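Local structure of putative transcriptional regulator MarR (2RDP) at residues 36-41 and 111-116; 42-47 and 78-83. The protein probably binds DNA as a dimer through its winged-helix motif and regulates transcription, as other MarR family proteins do. All coordinates share one frame; numbering follows the deposited sequence.

Contact 1: 36-41 and 111-116; sequences TNYPIT and EEVIEK. With NA (sodium ion), chain B.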
ATOM      1  N   THR A  36       6.709  -5.620  13.418  1.00 54.73           N
ATOM      2  CA  THR A  36       7.942  -5.700  14.185  1.00 54.57           C
ATOM      3  C   THR A  36       7.808  -6.597  15.418  1.00 55.40           C
ATOM      4  O   THR A  36       8.805  -7.087  15.918  1.00 56.17           O
ATOM      5  CB  THR A  36       8.526  -4.317  14.591  1.00 54.73           C
ATOM      6  OG1 THR A  36       7.606  -3.609  15.424  1.00 54.02           O
ATOM      7  CG2 THR A  36       8.863  -3.487  13.377  1.00 54.44           C
ATOM      8  N   ASN A  37       6.601  -6.824  15.923  1.00 55.98           N
ATOM      9  CA  ASN A  37       6.456  -7.717  17.064  1.00 56.66           C
ATOM     10  C   ASN A  37       6.142  -9.178  16.714  1.00 56.55           C
ATOM     11  O   ASN A  37       5.807  -9.960  17.598  1.00 56.39           O
ATOM     12  CB  ASN A  37       5.438  -7.165  18.065  1.00 57.73           C
ATOM     13  CG  ASN A  37       5.757  -5.731  18.502  1.00 60.43           C
ATOM     14  OD1 ASN A  37       6.842  -5.434  19.011  1.00 60.49           O
ATOM     15  ND2 ASN A  37       4.805  -4.829  18.277  1.00 64.03           N
ATOM     16  N   TYR A  38       6.264  -9.542  15.435  1.00 56.47           N
ATOM     17  CA  TYR A  38       5.906 -10.875  14.966  1.00 56.16           C
ATOM     18  C   TYR A  38       7.013 -11.481  14.151  1.00 56.66           C
ATOM     19  O   TYR A  38       7.700 -10.757  13.423  1.00 57.19           O
ATOM     20  CB  TYR A  38       4.589 -10.835  14.175  1.00 55.82           C
ATOM     21  CG  TYR A  38       3.470 -10.372  15.075  1.00 55.91           C
ATOM     22  CD1 TYR A  38       2.860 -11.248  15.982  1.00 52.94           C
ATOM     23  CD2 TYR A  38       3.084  -9.034  15.085  1.00 55.59           C
ATOM     24  CE1 TYR A  38       1.877 -10.797  16.850  1.00 55.92           C
ATOM     25  CE2 TYR A  38       2.102  -8.581  15.939  1.00 57.15           C
ATOM     26  CZ  TYR A  38       1.500  -9.453  16.810  1.00 57.05           C
ATOM     27  OH  TYR A  38       0.529  -8.955  17.627  1.00 58.59           O
ATOM     28  N   PRO A  39       7.192 -12.817  14.253  1.00 57.03           N
ATOM     29  CA  PRO A  39       8.307 -13.431  13.536  1.00 57.42           C
ATOM     30  C   PRO A  39       8.061 -13.665  12.036  1.00 57.73           C
ATOM     31  O   PRO A  39       8.682 -14.540  11.461  1.00 59.06           O
ATOM     32  CB  PRO A  39       8.530 -14.756  14.304  1.00 57.32           C
ATOM     33  CG  PRO A  39       7.167 -15.110  14.811  1.00 56.62           C
ATOM     34  CD  PRO A  39       6.421 -13.814  15.035  1.00 56.82           C
ATOM     35  N   ILE A  40       7.190 -12.890  11.399  1.00 57.74           N
ATOM     36  CA  ILE A  40       7.025 -12.977   9.943  1.00 57.24           C
ATOM     37  C   ILE A  40       7.383 -11.657   9.283  1.00 57.24           C
ATOM     38  O   ILE A  40       7.496 -10.620   9.965  1.00 57.44           O
ATOM     39  CB  ILE A  40       5.597 -13.383   9.547  1.00 57.77           C
ATOM     40  CG1 ILE A  40       4.572 -12.396  10.127  1.00 56.62           C
ATOM     41  CG2 ILE A  40       5.327 -14.844   9.994  1.00 57.24           C
ATOM     42  CD1 ILE A  40       3.171 -12.588   9.629  1.00 56.01           C
ATOM     43  N   THR A  41       7.586 -11.701   7.975  1.00 56.80           N
ATOM     44  CA  THR A  41       7.902 -10.515   7.206  1.00 57.04           C
ATOM     45  C   THR A  41       6.632 -10.047   6.479  1.00 57.61           C
ATOM     46  O   THR A  41       5.629 -10.780   6.452  1.00 58.11           O
ATOM     47  CB  THR A  41       9.075 -10.779   6.212  1.00 56.86           C
ATOM     48  OG1 THR A  41       8.643 -11.646   5.157  1.00 58.11           O
ATOM     49  CG2 THR A  41      10.235 -11.423   6.943  1.00 56.04           C
ATOM     50  N   GLU A 111      -3.762 -14.374  12.572  1.00 60.65           N
ATOM     51  CA  GLU A 111      -4.945 -13.978  13.312  1.00 61.60           C
ATOM     52  C   GLU A 111      -4.621 -12.919  14.363  1.00 60.94           C
ATOM     53  O   GLU A 111      -5.428 -12.029  14.643  1.00 60.54           O
ATOM     54  CB  GLU A 111      -5.535 -15.199  14.004  1.00 62.33           C
ATOM     55  CG  GLU A 111      -6.120 -16.205  13.021  1.00 66.00           C
ATOM     56  CD  GLU A 111      -7.091 -17.184  13.683  1.00 71.89           C
ATOM     57  OE1 GLU A 111      -6.772 -17.786  14.763  1.00 69.65           O
ATOM     58  OE2 GLU A 111      -8.189 -17.329  13.087  1.00 75.54           O
ATOM     59  N   GLU A 112      -3.441 -13.049  14.953  1.00 60.07           N
ATOM     60  CA  GLU A 112      -2.973 -12.105  15.927  1.00 59.34           C
ATOM     61  C   GLU A 112      -2.580 -10.781  15.285  1.00 58.08           C
ATOM     62  O   GLU A 112      -2.853  -9.728  15.838  1.00 58.01           O
ATOM     63  CB  GLU A 112      -1.793 -12.715  16.654  1.00 60.23           C
ATOM     64  CG  GLU A 112      -1.445 -12.011  17.924  1.00 64.89           C
ATOM     65  CD  GLU A 112      -0.502 -12.796  18.799  1.00 70.97           C
ATOM     66  OE1 GLU A 112      -0.076 -13.935  18.428  1.00 71.91           O
ATOM     67  OE2 GLU A 112      -0.189 -12.243  19.879  1.00 74.34           O
ATOM     68  N   VAL A 113      -1.952 -10.825  14.110  1.00 56.59           N
ATOM     69  CA  VAL A 113      -1.565  -9.590  13.417  1.00 55.15           C
ATOM     70  C   VAL A 113      -2.820  -8.839  12.959  1.00 55.05           C
ATOM     71  O   VAL A 113      -2.939  -7.645  13.147  1.00 54.97           O
ATOM     72  CB  VAL A 113      -0.598  -9.848  12.220  1.00 54.95           C
ATOM     73  CG1 VAL A 113      -0.388  -8.567  11.382  1.00 53.29           C
ATOM     74  CG2 VAL A 113       0.724 -10.416  12.702  1.00 52.94           C
ATOM     75  N   ILE A 114      -3.766  -9.560  12.383  1.00 55.13           N
ATOM     76  CA  ILE A 114      -5.022  -8.974  11.955  1.00 56.18           C
ATOM     77  C   ILE A 114      -5.825  -8.328  13.093  1.00 56.07           C
ATOM     78  O   ILE A 114      -6.384  -7.253  12.925  1.00 56.44           O
ATOM     79  CB  ILE A 114      -5.863  -9.978  11.145  1.00 56.78           C
ATOM     80  CG1 ILE A 114      -5.289 -10.064   9.716  1.00 57.94           C
ATOM     81  CG2 ILE A 114      -7.337  -9.540  11.122  1.00 55.58           C
ATOM     82  CD1 ILE A 114      -5.827 -11.234   8.923  1.00 61.61           C
ATOM     83  N   GLU A 115      -5.830  -8.958  14.252  1.00 56.36           N
ATOM     84  CA  GLU A 115      -6.524  -8.428  15.427  1.00 57.44           C
ATOM     85  C   GLU A 115      -5.885  -7.112  15.916  1.00 56.38           C
ATOM     86  O   GLU A 115      -6.574  -6.157  16.277  1.00 56.01           O
ATOM     87  CB  GLU A 115      -6.539  -9.476  16.516  1.00 57.25           C
ATOM     88  CG  GLU A 115      -7.047  -8.960  17.853  1.00 64.78           C
ATOM     89  CD  GLU A 115      -7.422 -10.103  18.794  1.00 73.68           C
ATOM     90  OE1 GLU A 115      -7.061 -11.282  18.484  1.00 76.61           O
ATOM     91  OE2 GLU A 115      -8.086  -9.831  19.833  1.00 77.45           O
ATOM     92  N   LYS A 116      -4.561  -7.062  15.868  1.00 55.98           N
ATOM     93  CA  LYS A 116      -3.803  -5.871  16.195  1.00 55.40           C
ATOM     94  C   LYS A 116      -4.053  -4.753  15.168  1.00 54.14           C
ATOM     95  O   LYS A 116      -4.141  -3.588  15.545  1.00 54.01           O
ATOM     96  CB  LYS A 116      -2.319  -6.264  16.323  1.00 55.96           C
ATOM     97  CG  LYS A 116      -1.362  -5.131  16.633  1.00 59.82           C
ATOM     98  CD  LYS A 116      -1.375  -4.662  18.096  1.00 63.33           C
ATOM     99  CE  LYS A 116      -1.092  -3.133  18.216  1.00 65.02           C
ATOM    100  NZ  LYS A 116      -2.287  -2.254  17.856  1.00 66.17           N
TER
HETATM  101 NA    NA B 148       8.734  -9.065  11.806  1.00 35.28          NA

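Contact 2: 42-47 and 78-83; sequences PPQFVA and DRMERN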
ATOM      1  N   PRO A  42       6.645  -8.824   5.893  1.00 57.59           N
ATOM      2  CA  PRO A  42       5.463  -8.376   5.151  1.00 57.40           C
ATOM      3  C   PRO A  42       4.943  -9.295   4.031  1.00 56.61           C
ATOM      4  O   PRO A  42       3.733  -9.485   3.953  1.00 57.48           O
ATOM      5  CB  PRO A  42       5.883  -7.013   4.600  1.00 57.37           C
ATOM      6  CG  PRO A  42       6.913  -6.562   5.502  1.00 58.31           C
ATOM      7  CD  PRO A  42       7.679  -7.777   5.932  1.00 57.37           C
ATOM      8  N   PRO A  43       5.823  -9.842   3.155  1.00 56.06           N
ATOM      9  CA  PRO A  43       5.262 -10.764   2.132  1.00 54.94           C
ATOM     10  C   PRO A  43       4.754 -12.111   2.709  1.00 55.17           C
ATOM     11  O   PRO A  43       3.847 -12.729   2.111  1.00 55.89           O
ATOM     12  CB  PRO A  43       6.418 -10.977   1.155  1.00 54.77           C
ATOM     13  CG  PRO A  43       7.486 -10.041   1.571  1.00 55.86           C
ATOM     14  CD  PRO A  43       7.279  -9.686   3.003  1.00 55.13           C
ATOM     15  N   GLN A  44       5.297 -12.544   3.854  1.00 53.74           N
ATOM     16  CA  GLN A  44       4.764 -13.698   4.540  1.00 54.14           C
ATOM     17  C   GLN A  44       3.381 -13.386   5.127  1.00 54.67           C
ATOM     18  O   GLN A  44       2.453 -14.188   4.985  1.00 54.64           O
ATOM     19  CB  GLN A  44       5.731 -14.228   5.599  1.00 53.83           C
ATOM     20  CG  GLN A  44       7.030 -14.758   5.014  1.00 54.75           C
ATOM     21  CD  GLN A  44       8.096 -15.017   6.094  1.00 58.97           C
ATOM     22  OE1 GLN A  44       7.947 -14.630   7.244  1.00 59.03           O
ATOM     23  NE2 GLN A  44       9.171 -15.683   5.710  1.00 59.49           N
ATOM     24  N   PHE A  45       3.220 -12.212   5.749  1.00 55.51           N
ATOM     25  CA  PHE A  45       1.877 -11.733   6.093  1.00 55.62           C
ATOM     26  C   PHE A  45       0.880 -11.850   4.908  1.00 55.65           C
ATOM     27  O   PHE A  45      -0.159 -12.517   5.028  1.00 55.87           O
ATOM     28  CB  PHE A  45       1.899 -10.320   6.707  1.00 55.60           C
ATOM     29  CG  PHE A  45       0.527  -9.760   6.936  1.00 55.70           C
ATOM     30  CD1 PHE A  45      -0.229 -10.159   8.030  1.00 55.15           C
ATOM     31  CD2 PHE A  45      -0.037  -8.882   6.012  1.00 58.30           C
ATOM     32  CE1 PHE A  45      -1.523  -9.688   8.218  1.00 53.98           C
ATOM     33  CE2 PHE A  45      -1.341  -8.373   6.208  1.00 58.65           C
ATOM     34  CZ  PHE A  45      -2.071  -8.789   7.334  1.00 54.90           C
ATOM     35  N   VAL A  46       1.212 -11.258   3.760  1.00 55.76           N
ATOM     36  CA  VAL A  46       0.323 -11.321   2.593  1.00 55.43           C
ATOM     37  C   VAL A  46       0.002 -12.773   2.195  1.00 55.40           C
ATOM     38  O   VAL A  46      -1.166 -13.128   1.987  1.00 55.27           O
ATOM     39  CB  VAL A  46       0.907 -10.537   1.402  1.00 55.97           C
ATOM     40  CG1 VAL A  46       0.032 -10.668   0.167  1.00 55.91           C
ATOM     41  CG2 VAL A  46       1.086  -9.030   1.775  1.00 57.73           C
ATOM     42  N   ALA A  47       1.050 -13.610   2.093  1.00 54.47           N
ATOM     43  CA  ALA A  47       0.891 -15.002   1.719  1.00 53.22           C
ATOM     44  C   ALA A  47      -0.056 -15.729   2.685  1.00 53.47           C
ATOM     45  O   ALA A  47      -1.012 -16.386   2.244  1.00 53.67           O
ATOM     46  CB  ALA A  47       2.255 -15.695   1.652  1.00 52.16           C
ATOM     47  N   ASP A  78       8.903 -21.786   0.345  1.00 54.90           N
ATOM     48  CA  ASP A  78      10.039 -22.515   0.926  1.00 56.47           C
ATOM     49  C   ASP A  78      10.455 -21.990   2.316  1.00 57.29           C
ATOM     50  O   ASP A  78      10.614 -22.807   3.218  1.00 56.63           O
ATOM     51  CB  ASP A  78      11.259 -22.518  -0.015  1.00 56.36           C
ATOM     52  CG  ASP A  78      11.057 -23.376  -1.282  1.00 58.09           C
ATOM     53  OD1 ASP A  78      10.036 -24.099  -1.369  1.00 56.66           O
ATOM     54  OD2 ASP A  78      11.935 -23.308  -2.204  1.00 58.71           O
ATOM     55  N   ARG A  79      10.638 -20.662   2.483  1.00 58.39           N
ATOM     56  CA  ARG A  79      10.980 -20.072   3.811  1.00 60.02           C
ATOM     57  C   ARG A  79       9.908 -20.403   4.843  1.00 59.83           C
ATOM     58  O   ARG A  79      10.227 -20.850   5.944  1.00 60.81           O
ATOM     59  CB  ARG A  79      11.140 -18.531   3.778  1.00 60.97           C
ATOM     60  CG  ARG A  79      12.576 -17.955   3.825  1.00 64.22           C
ATOM     61  CD  ARG A  79      13.103 -17.617   5.240  1.00 68.72           C
ATOM     62  NE  ARG A  79      14.501 -18.081   5.408  1.00 73.68           N
ATOM     63  CZ  ARG A  79      14.942 -18.981   6.316  1.00 75.30           C
ATOM     64  NH1 ARG A  79      16.232 -19.326   6.340  1.00 73.02           N
ATOM     65  NH2 ARG A  79      14.119 -19.528   7.219  1.00 74.88           N
HETATM   66  N   MSE A  80       8.640 -20.195   4.487  1.00 59.19           N
HETATM   67  CA  MSE A  80       7.555 -20.407   5.431  1.00 58.85           C
HETATM   68  C   MSE A  80       7.380 -21.850   5.805  1.00 58.32           C
HETATM   69  O   MSE A  80       7.045 -22.159   6.938  1.00 58.41           O
HETATM   70  CB  MSE A  80       6.260 -19.866   4.885  1.00 58.42           C
HETATM   71  CG  MSE A  80       6.292 -18.374   4.710  1.00 61.86           C
HETATM   72 SE   MSE A  80       4.608 -17.712   3.996  0.80 67.40          SE
HETATM   73  CE  MSE A  80       4.621 -18.436   2.202  1.00 65.08           C
ATOM     74  N   GLU A  81       7.591 -22.741   4.850  1.00 58.60           N
ATOM     75  CA  GLU A  81       7.539 -24.169   5.121  1.00 58.99           C
ATOM     76  C   GLU A  81       8.676 -24.593   6.096  1.00 58.52           C
ATOM     77  O   GLU A  81       8.453 -25.336   7.045  1.00 58.23           O
ATOM     78  CB  GLU A  81       7.581 -24.959   3.808  1.00 59.10           C
ATOM     79  CG  GLU A  81       7.483 -26.464   4.036  1.00 63.44           C
ATOM     80  CD  GLU A  81       7.509 -27.316   2.768  1.00 68.95           C
ATOM     81  OE1 GLU A  81       8.279 -26.992   1.820  1.00 69.63           O
ATOM     82  OE2 GLU A  81       6.769 -28.341   2.759  1.00 71.18           O
ATOM     83  N   ARG A  82       9.879 -24.088   5.847  1.00 58.29           N
ATOM     84  CA  ARG A  82      11.052 -24.317   6.680  1.00 58.05           C
ATOM     85  C   ARG A  82      10.780 -23.880   8.120  1.00 57.66           C
ATOM     86  O   ARG A  82      11.183 -24.582   9.037  1.00 56.67           O
ATOM     87  CB  ARG A  82      12.248 -23.552   6.102  1.00 58.33           C
ATOM     88  CG  ARG A  82      13.583 -24.306   6.013  1.00 61.20           C
ATOM     89  CD  ARG A  82      14.407 -23.917   4.734  1.00 65.09           C
ATOM     90  NE  ARG A  82      14.520 -22.460   4.483  1.00 70.03           N
ATOM     91  CZ  ARG A  82      14.425 -21.874   3.270  1.00 71.87           C
ATOM     92  NH1 ARG A  82      14.192 -22.601   2.173  1.00 73.27           N
ATOM     93  NH2 ARG A  82      14.545 -20.555   3.140  1.00 70.80           N
ATOM     94  N   ASN A  83      10.094 -22.736   8.302  1.00 57.39           N
ATOM     95  CA  ASN A  83       9.750 -22.198   9.633  1.00 57.23           C
ATOM     96  C   ASN A  83       8.441 -22.725  10.210  1.00 56.71           C
ATOM     97  O   ASN A  83       7.947 -22.170  11.196  1.00 57.33           O
ATOM     98  CB  ASN A  83       9.634 -20.660   9.624  1.00 57.80           C
ATOM     99  CG  ASN A  83      10.869 -19.959   9.053  1.00 60.11           C
ATOM    100  OD1 ASN A  83      11.951 -20.543   8.964  1.00 61.96           O
ATOM    101  ND2 ASN A  83      10.699 -18.682   8.646  1.00 61.43           N
TER

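Contact 1: 36-41 and 111-116
Tyr38 lays the face of its ring against a single methyl of Val113, while its own backbone carbonyl oxygen takes part in holding a sodium ion. The methyl, CG2, stands 3.7 Å from the Tyr38 ring centroid and 17° off the ring normal, a CH-pi contact, and its closest ring carbons are CG and CD2. With CG anti to its carbonyl carbon (chi1 -62°), Tyr38 sends the ring out from the loop toward helix 104-124, where it runs alongside Val113 in the opposite sense.

Glu112 CG lies 3.7 Å from Tyr38 OH, and the chain, extended beyond it, carries the carboxylate to the ring edge, with OE2 in the ring plane near CE1 and the carboxylate turned 71° from the ring. Because OE2 stays 4.0 Å from Tyr38 OH, this flank is held by van der Waals contact and not by a bond to the hydroxyl. Lys116 adds its CB beside the hydroxyl, but its bent chain then leads away. Ile40 CD1 reaches the same Val113 methyl more loosely, at 4.5 Å, and Val113 is further enclosed by Ile34, Leu35 and Phe45.

The sodium ion is bound by Tyr38 O at 2.6 Å and Ile40 O at 2.7 Å, with Leu35 O as a third ligand. These carbonyls curl the chain around the cation while the Tyr38 and Ile40 side chains face the helix. The arrangement is a main-chain carbonyl sodium site in the loop between helices 10-35 and 42-54, packed on helix 104-124, beside the winged-helix domain of a MarR-type fold.

Contact 2: 42-47 and 78-83
The amide oxygen OE1 of Gln44, whose CH2 groups lie against Met80, accepts a hydrogen bond from the backbone N of Thr41. Thr41 is the N-cap of helix 42-54 and Gln44 its third helical residue, so the bond is the side-chain-to-N-cap half of a capping box. The amide is thereby tied back toward its own helix start, and the CH2 groups are left to pack across the interface.

Gln44 CG, anti to its carbonyl carbon (chi1 -65°), comes within 3.7 Å of Met80 CG, the two chains sliding past one another in opposite directions. The amide nitrogen NE2 lies 4.0 Å from Arg79 CB, against the aliphatic start of a side chain whose guanidinium end leads away.

Met80, present as selenomethionine, fills the middle of the interface. Its chain bends about the CG-SE bond (chi3 -68°), which swings the terminal methyl CE along helix 42-54 to Ala47, 3.7 Å from its CB; SE itself is 3.9 Å from the same Ala47 CB. Leu76, earlier on helix 70-82, also touches both Gln44 and Ala47. An alanine in place of Gln44 would probably leave Thr41 N without its side-chain acceptor and open a gap beside Met80 CG.

The axes of segments 42-47 and 78-82 cross at -84° and approach to 11.2 Å, so the helices meet almost at right angles. The pair belongs to the three-helix core of a winged-helix domain, in which helix 42-54 packs against helix 70-82, the second helix of the helix-turn-helix and probably the DNA-recognition helix.

Contacts 1 and 2 follow directly on one another at their first segments: the sodium-bound loop 36-41 runs straight into helix 42-54. Their second segments come in the reverse order, so the 78-83 pairing falls within the chain span that the 111-116 pairing brackets. The centres are 12 Å apart, and Phe45 bridges them, its CE1 3.5 Å from Val113 CG1 while Gln44 and Ala47 of the same helix face helix 70-82. Helix 42-54 thus touches helix 104-124 with one side and helix 70-82, probably the DNA-reading helix, with another. Arg21 of the second subunit packs on Phe45 and Ile114, so the dimer partner reaches this region.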